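Local structure of glutathione reductase (Bartonella henselae, 3O0H) at residues Tyr132-His142 with Ser147-Ile158. The protein probably catalyses the NADPH-dependent reduction of glutathione disulfide to glutathione, using a bound FAD and a redox-active disulfide. Sequence-based numbering, arbitrary orientation.
Sequences YESRAVFVDEH and SVTGERISAEKI. With FAD (flavin-adenine dinucleotide), chain H.
H142 is joined to A155 by two hydrogen bonds of opposite sense. Its ND1 donates to A155 O at 2.7 Å, with the acceptor only 7° out of the imidazole plane, while A155 N donates to H142 O at 2.9 Å. With CG anti to the carbonyl carbon (chi1 -79°), the ring edge is brought to A155 O, and ND1 must carry the proton for that bond. At the other end, S134 OG links two backbone groups: it accepts from V148 N (3.0 Å, 167° at the hydrogen) and donates to R135 O. The latter oxygen also receives S147 N (2.9 Å), the two donors arriving from opposite faces of the carbonyl plane. Between these ends, V139 CG1 lies over one face of the R152 guanidinium, F138 CZ meets I158 CG2 at 3.7 Å, and Y132 OH approaches I153 CD1; a water bridges this hydroxyl to E151 OE2. In the second shell, an Asx turn from D140 OD1 to H142 N shapes the bend, H142 stacks with F25 and H320, and R152 pairs with E145. Strand 143-146 lies between strands 136-138 and 152-155, completing the three-stranded antiparallel meander beside the parallel FAD-binding sheet. A136 N and O grip adenine N1A (3.1 Å) and N6A (2.9 Å), a backbone clamp at the adenine end of the Rossmann-type FAD domain of disulfide oxidoreductases.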
loop_
_atom_site.group_PDB
_atom_site.type_symbol
_atom_site.label_atom_id
_atom_site.label_comp_id
_atom_site.label_asym_id
_atom_site.label_seq_id
_atom_site.Cartn_x
_atom_site.Cartn_y
_atom_site.Cartn_z
ATOM N N TYR B 132 -25.160 19.633 23.299
ATOM C CA TYR B 132 -25.804 19.239 24.543
ATOM C C TYR B 132 -25.168 17.940 25.032
ATOM O O TYR B 132 -25.295 16.880 24.371
ATOM C CB TYR B 132 -27.311 19.032 24.312
ATOM C CG TYR B 132 -28.070 20.320 24.073
ATOM C CD1 TYR B 132 -28.269 21.241 25.101
ATOM C CD2 TYR B 132 -28.614 20.610 22.831
ATOM C CE1 TYR B 132 -28.989 22.418 24.888
ATOM C CE2 TYR B 132 -29.355 21.797 22.602
ATOM C CZ TYR B 132 -29.522 22.708 23.632
ATOM O OH TYR B 132 -30.224 23.892 23.396
ATOM N N GLU B 133 -24.517 17.992 26.192
ATOM C CA GLU B 133 -23.817 16.814 26.715
ATOM C C GLU B 133 -24.806 15.975 27.557
ATOM O O GLU B 133 -24.783 15.952 28.800
ATOM C CB GLU B 133 -22.588 17.258 27.502
ATOM C CG GLU B 133 -21.554 17.993 26.595
ATOM C CD GLU B 133 -20.271 18.313 27.341
ATOM O OE1 GLU B 133 -20.356 18.689 28.512
ATOM O OE2 GLU B 133 -19.180 18.128 26.775
ATOM N N SER B 134 -25.700 15.310 26.839
ATOM C CA SER B 134 -26.768 14.525 27.430
ATOM C C SER B 134 -27.324 13.590 26.390
ATOM O O SER B 134 -27.248 13.851 25.194
ATOM C CB SER B 134 -27.883 15.455 27.902
ATOM O OG SER B 134 -28.949 14.765 28.527
ATOM N N ARG B 135 -27.866 12.481 26.852
ATOM C CA ARG B 135 -28.716 11.673 26.014
ATOM C C ARG B 135 -29.917 12.546 25.681
ATOM O O ARG B 135 -30.367 13.333 26.520
ATOM C CB ARG B 135 -29.158 10.428 26.798
ATOM C CG ARG B 135 -30.187 9.514 26.085
ATOM C CD ARG B 135 -30.404 8.235 26.893
ATOM N NE ARG B 135 -31.270 7.287 26.193
ATOM C CZ ARG B 135 -30.863 6.469 25.213
ATOM N NH1 ARG B 135 -29.598 6.486 24.779
ATOM N NH2 ARG B 135 -31.735 5.660 24.635
ATOM N N ALA B 136 -30.423 12.414 24.461
ATOM C CA ALA B 136 -31.697 13.016 24.047
ATOM C C ALA B 136 -32.618 11.877 23.608
ATOM O O ALA B 136 -32.192 10.954 22.918
ATOM C CB ALA B 136 -31.498 13.958 22.877
ATOM N N VAL B 137 -33.891 12.011 23.965
ATOM C CA VAL B 137 -34.963 11.113 23.565
ATOM C C VAL B 137 -36.124 11.931 23.015
ATOM O O VAL B 137 -36.307 13.095 23.375
ATOM C CB VAL B 137 -35.438 10.221 24.730
ATOM C CG1 VAL B 137 -34.256 9.538 25.401
ATOM C CG2 VAL B 137 -36.244 10.997 25.783
ATOM N N PHE B 138 -36.930 11.323 22.154
ATOM C CA PHE B 138 -38.126 12.010 21.629
ATOM C C PHE B 138 -39.209 12.086 22.685
ATOM O O PHE B 138 -39.464 11.120 23.414
ATOM C CB PHE B 138 -38.717 11.297 20.406
ATOM C CG PHE B 138 -37.861 11.369 19.157
ATOM C CD1 PHE B 138 -36.877 10.439 18.920
ATOM C CD2 PHE B 138 -38.097 12.338 18.198
ATOM C CE1 PHE B 138 -36.105 10.499 17.755
ATOM C CE2 PHE B 138 -37.362 12.400 17.039
ATOM C CZ PHE B 138 -36.371 11.480 16.811
ATOM N N VAL B 139 -39.861 13.247 22.735
ATOM C CA VAL B 139 -41.087 13.456 23.477
ATOM C C VAL B 139 -42.301 13.378 22.519
ATOM O O VAL B 139 -43.337 12.855 22.866
ATOM C CB VAL B 139 -41.086 14.873 24.109
ATOM C CG1 VAL B 139 -42.474 15.232 24.647
ATOM C CG2 VAL B 139 -40.047 14.944 25.195
ATOM N N ASP B 140 -42.135 13.965 21.348
ATOM C CA ASP B 140 -43.078 13.926 20.235
ATOM C C ASP B 140 -42.311 14.168 18.908
ATOM O O ASP B 140 -41.101 14.124 18.883
ATOM C CB ASP B 140 -44.241 14.909 20.427
ATOM C CG ASP B 140 -43.845 16.363 20.318
ATOM O OD1 ASP B 140 -42.750 16.692 19.820
ATOM O OD2 ASP B 140 -44.672 17.207 20.775
ATOM N N GLU B 141 -43.049 14.338 17.815
ATOM C CA GLU B 141 -42.445 14.481 16.507
ATOM C C GLU B 141 -41.416 15.623 16.337
ATOM O O GLU B 141 -40.517 15.497 15.489
ATOM C CB GLU B 141 -43.552 14.591 15.472
ATOM C CG GLU B 141 -44.427 13.375 15.416
ATOM C CD GLU B 141 -45.696 13.380 16.295
ATOM O OE1 GLU B 141 -45.810 14.103 17.336
ATOM O OE2 GLU B 141 -46.587 12.602 15.906
ATOM N N HIS B 142 -41.523 16.693 17.118
ATOM C CA HIS B 142 -40.633 17.853 17.016
ATOM C C HIS B 142 -39.890 18.211 18.301
ATOM O O HIS B 142 -39.170 19.221 18.346
ATOM C CB HIS B 142 -41.463 19.060 16.597
ATOM C CG HIS B 142 -41.773 19.077 15.145
ATOM N ND1 HIS B 142 -40.817 19.367 14.190
ATOM C CD2 HIS B 142 -42.928 18.840 14.476
ATOM C CE1 HIS B 142 -41.371 19.293 12.996
ATOM N NE2 HIS B 142 -42.653 18.999 13.141
ATOM N N SER B 147 -32.018 13.887 28.848
ATOM C CA SER B 147 -32.027 13.056 30.055
ATOM C C SER B 147 -31.414 13.685 31.301
ATOM O O SER B 147 -31.962 13.550 32.362
ATOM C CB SER B 147 -31.378 11.682 29.780
ATOM O OG SER B 147 -32.052 11.040 28.683
ATOM N N VAL B 148 -30.289 14.381 31.171
ATOM C CA VAL B 148 -29.527 14.833 32.347
ATOM C C VAL B 148 -30.314 15.879 33.166
ATOM O O VAL B 148 -30.384 15.824 34.409
ATOM C CB VAL B 148 -28.110 15.394 31.891
ATOM C CG1 VAL B 148 -27.327 16.040 33.095
ATOM C CG2 VAL B 148 -27.276 14.289 31.274
ATOM N N THR B 149 -30.969 16.794 32.459
ATOM C CA THR B 149 -31.700 17.909 33.094
ATOM C C THR B 149 -33.223 17.908 32.958
ATOM O O THR B 149 -33.896 18.654 33.641
ATOM C CB THR B 149 -31.273 19.174 32.417
ATOM O OG1 THR B 149 -31.665 19.107 31.031
ATOM C CG2 THR B 149 -29.752 19.336 32.550
ATOM N N GLY B 150 -33.774 17.134 32.034
ATOM C CA GLY B 150 -35.210 17.195 31.785
ATOM C C GLY B 150 -35.618 18.312 30.816
ATOM O O GLY B 150 -36.790 18.454 30.527
ATOM N N GLU B 151 -34.666 19.106 30.335
ATOM C CA GLU B 151 -34.947 20.217 29.388
ATOM C C GLU B 151 -35.533 19.686 28.076
ATOM O O GLU B 151 -35.039 18.705 27.518
ATOM C CB GLU B 151 -33.667 21.016 29.056
ATOM C CG GLU B 151 -33.922 22.288 28.187
ATOM C CD GLU B 151 -32.658 23.142 27.922
ATOM O OE1 GLU B 151 -31.520 22.670 28.179
ATOM O OE2 GLU B 151 -32.815 24.287 27.427
ATOM N N ARG B 152 -36.566 20.352 27.587
ATOM C CA ARG B 152 -37.154 20.041 26.294
ATOM C C ARG B 152 -36.681 21.048 25.246
ATOM O O ARG B 152 -36.538 22.213 25.558
ATOM C CB ARG B 152 -38.666 20.004 26.446
ATOM C CG ARG B 152 -39.025 18.740 27.207
ATOM C CD ARG B 152 -40.473 18.538 27.381
ATOM N NE ARG B 152 -40.754 17.291 28.072
ATOM C CZ ARG B 152 -41.964 16.760 28.128
ATOM N NH1 ARG B 152 -42.973 17.372 27.534
ATOM N NH2 ARG B 152 -42.181 15.616 28.765
ATOM N N ILE B 153 -36.290 20.554 24.083
ATOM C CA ILE B 153 -35.759 21.341 22.981
ATOM C C ILE B 153 -36.589 20.976 21.770
ATOM O O ILE B 153 -36.749 19.805 21.477
ATOM C CB ILE B 153 -34.270 20.959 22.650
ATOM C CG1 ILE B 153 -33.343 21.108 23.877
ATOM C CG2 ILE B 153 -33.754 21.761 21.442
ATOM C CD1 ILE B 153 -33.222 22.478 24.344
ATOM N N SER B 154 -37.063 21.967 21.019
ATOM C CA SER B 154 -37.789 21.680 19.800
ATOM C C SER B 154 -36.951 21.917 18.558
ATOM O O SER B 154 -36.025 22.734 18.560
ATOM C CB SER B 154 -39.060 22.513 19.701
ATOM O OG SER B 154 -38.716 23.876 19.497
ATOM N N ALA B 155 -37.330 21.249 17.480
ATOM C CA ALA B 155 -36.589 21.340 16.229
ATOM C C ALA B 155 -37.458 21.066 15.028
ATOM O O ALA B 155 -38.360 20.218 15.061
ATOM C CB ALA B 155 -35.367 20.377 16.235
ATOM N N GLU B 156 -37.160 21.780 13.956
ATOM C CA GLU B 156 -37.904 21.615 12.738
ATOM C C GLU B 156 -37.610 20.297 12.091
ATOM O O GLU B 156 -38.526 19.659 11.608
ATOM C CB GLU B 156 -37.579 22.737 11.731
ATOM C CG GLU B 156 -38.424 22.671 10.468
ATOM C CD GLU B 156 -38.292 23.937 9.605
ATOM O OE1 GLU B 156 -37.419 24.817 9.883
ATOM O OE2 GLU B 156 -39.087 24.057 8.642
ATOM N N LYS B 157 -36.325 19.969 12.004
ATOM C CA LYS B 157 -35.820 18.752 11.402
ATOM C C LYS B 157 -35.049 18.020 12.477
ATOM O O LYS B 157 -34.395 18.641 13.302
ATOM C CB LYS B 157 -34.900 19.033 10.226
ATOM C CG LYS B 157 -35.586 19.602 8.995
ATOM C CD LYS B 157 -34.549 19.946 7.893
ATOM C CE LYS B 157 -35.168 20.544 6.640
ATOM N NZ LYS B 157 -36.076 21.659 6.876
ATOM N N ILE B 158 -35.158 16.707 12.483
ATOM C CA ILE B 158 -34.399 15.872 13.445
ATOM C C ILE B 158 -33.656 14.758 12.703
ATOM O O ILE B 158 -34.259 14.083 11.852
ATOM C CB ILE B 158 -35.314 15.299 14.561
ATOM C CG1 ILE B 158 -35.932 16.424 15.407
ATOM C CG2 ILE B 158 -34.552 14.390 15.508
ATOM C CD1 ILE B 158 -37.128 15.987 16.112
HETATM P PA FAD H . -21.516 6.151 16.119
HETATM O O1A FAD H . -21.535 4.880 16.912
HETATM O O2A FAD H . -20.149 6.567 15.649
HETATM O O5B FAD H . -22.179 7.374 16.905
HETATM C C5B FAD H . -23.386 7.289 17.632
HETATM C C4B FAD H . -23.241 8.274 18.774
HETATM O O4B FAD H . -24.497 8.550 19.375
HETATM C C3B FAD H . -22.324 7.795 19.894
HETATM O O3B FAD H . -21.333 8.787 20.178
HETATM C C2B FAD H . -23.247 7.604 21.083
HETATM O O2B FAD H . -22.598 7.932 22.288
HETATM C C1B FAD H . -24.350 8.573 20.829
HETATM N N9A FAD H . -25.736 8.284 21.234
HETATM C C8A FAD H . -26.460 7.153 21.000
HETATM N N7A FAD H . -27.721 7.367 21.407
HETATM C C5A FAD H . -27.786 8.642 21.894
HETATM C C6A FAD H . -28.816 9.415 22.360
HETATM N N6A FAD H . -30.069 8.952 22.491
HETATM N N1A FAD H . -28.559 10.707 22.749
HETATM C C2A FAD H . -27.287 11.214 22.620
HETATM N N3A FAD H . -26.271 10.465 22.126
HETATM C C4A FAD H . -26.557 9.216 21.734
HETATM N N1 FAD H . -15.715 0.858 10.986
HETATM C C2 FAD H . -14.836 1.028 9.935
HETATM O O2 FAD H . -15.167 1.590 8.861
HETATM N N3 FAD H . -13.577 0.587 10.060
HETATM C C4 FAD H . -13.102 -0.005 11.218
HETATM O O4 FAD H . -11.909 -0.336 11.240
HETATM C C4X FAD H . -13.982 -0.181 12.286
HETATM N N5 FAD H . -13.575 -0.743 13.465
HETATM C C5X FAD H . -14.494 -0.850 14.509
HETATM C C6 FAD H . -14.064 -1.438 15.686
HETATM C C7 FAD H . -14.928 -1.561 16.766
HETATM C C7M FAD H . -14.404 -2.199 18.041
HETATM C C8 FAD H . -16.223 -1.090 16.666
HETATM C C8M FAD H . -17.196 -1.249 17.816
HETATM C C9 FAD H . -16.668 -0.525 15.478
HETATM C C9A FAD H . -15.798 -0.409 14.388
HETATM N N10 FAD H . -16.189 0.157 13.187
HETATM C C10 FAD H . -15.289 0.289 12.160
HETATM C "C1'" FAD H . -17.566 0.645 12.960
HETATM C "C2'" FAD H . -17.730 2.132 13.153
HETATM O "O2'" FAD H . -17.396 2.453 14.490
HETATM C "C3'" FAD H . -19.171 2.480 12.882
HETATM O "O3'" FAD H . -19.657 1.942 11.665
HETATM C "C4'" FAD H . -19.375 3.976 12.973
HETATM O "O4'" FAD H . -18.923 4.418 14.256
HETATM C "C5'" FAD H . -20.849 4.333 12.823
HETATM O "O5'" FAD H . -21.026 5.767 12.845
HETATM P P FAD H . -22.439 6.294 13.397
HETATM O O1P FAD H . -22.533 7.789 13.196
HETATM O O2P FAD H . -23.559 5.514 12.745
HETATM O O3P FAD H . -22.560 5.897 14.927
HETATM O O HOH W 1 -30.684 25.147 25.622
#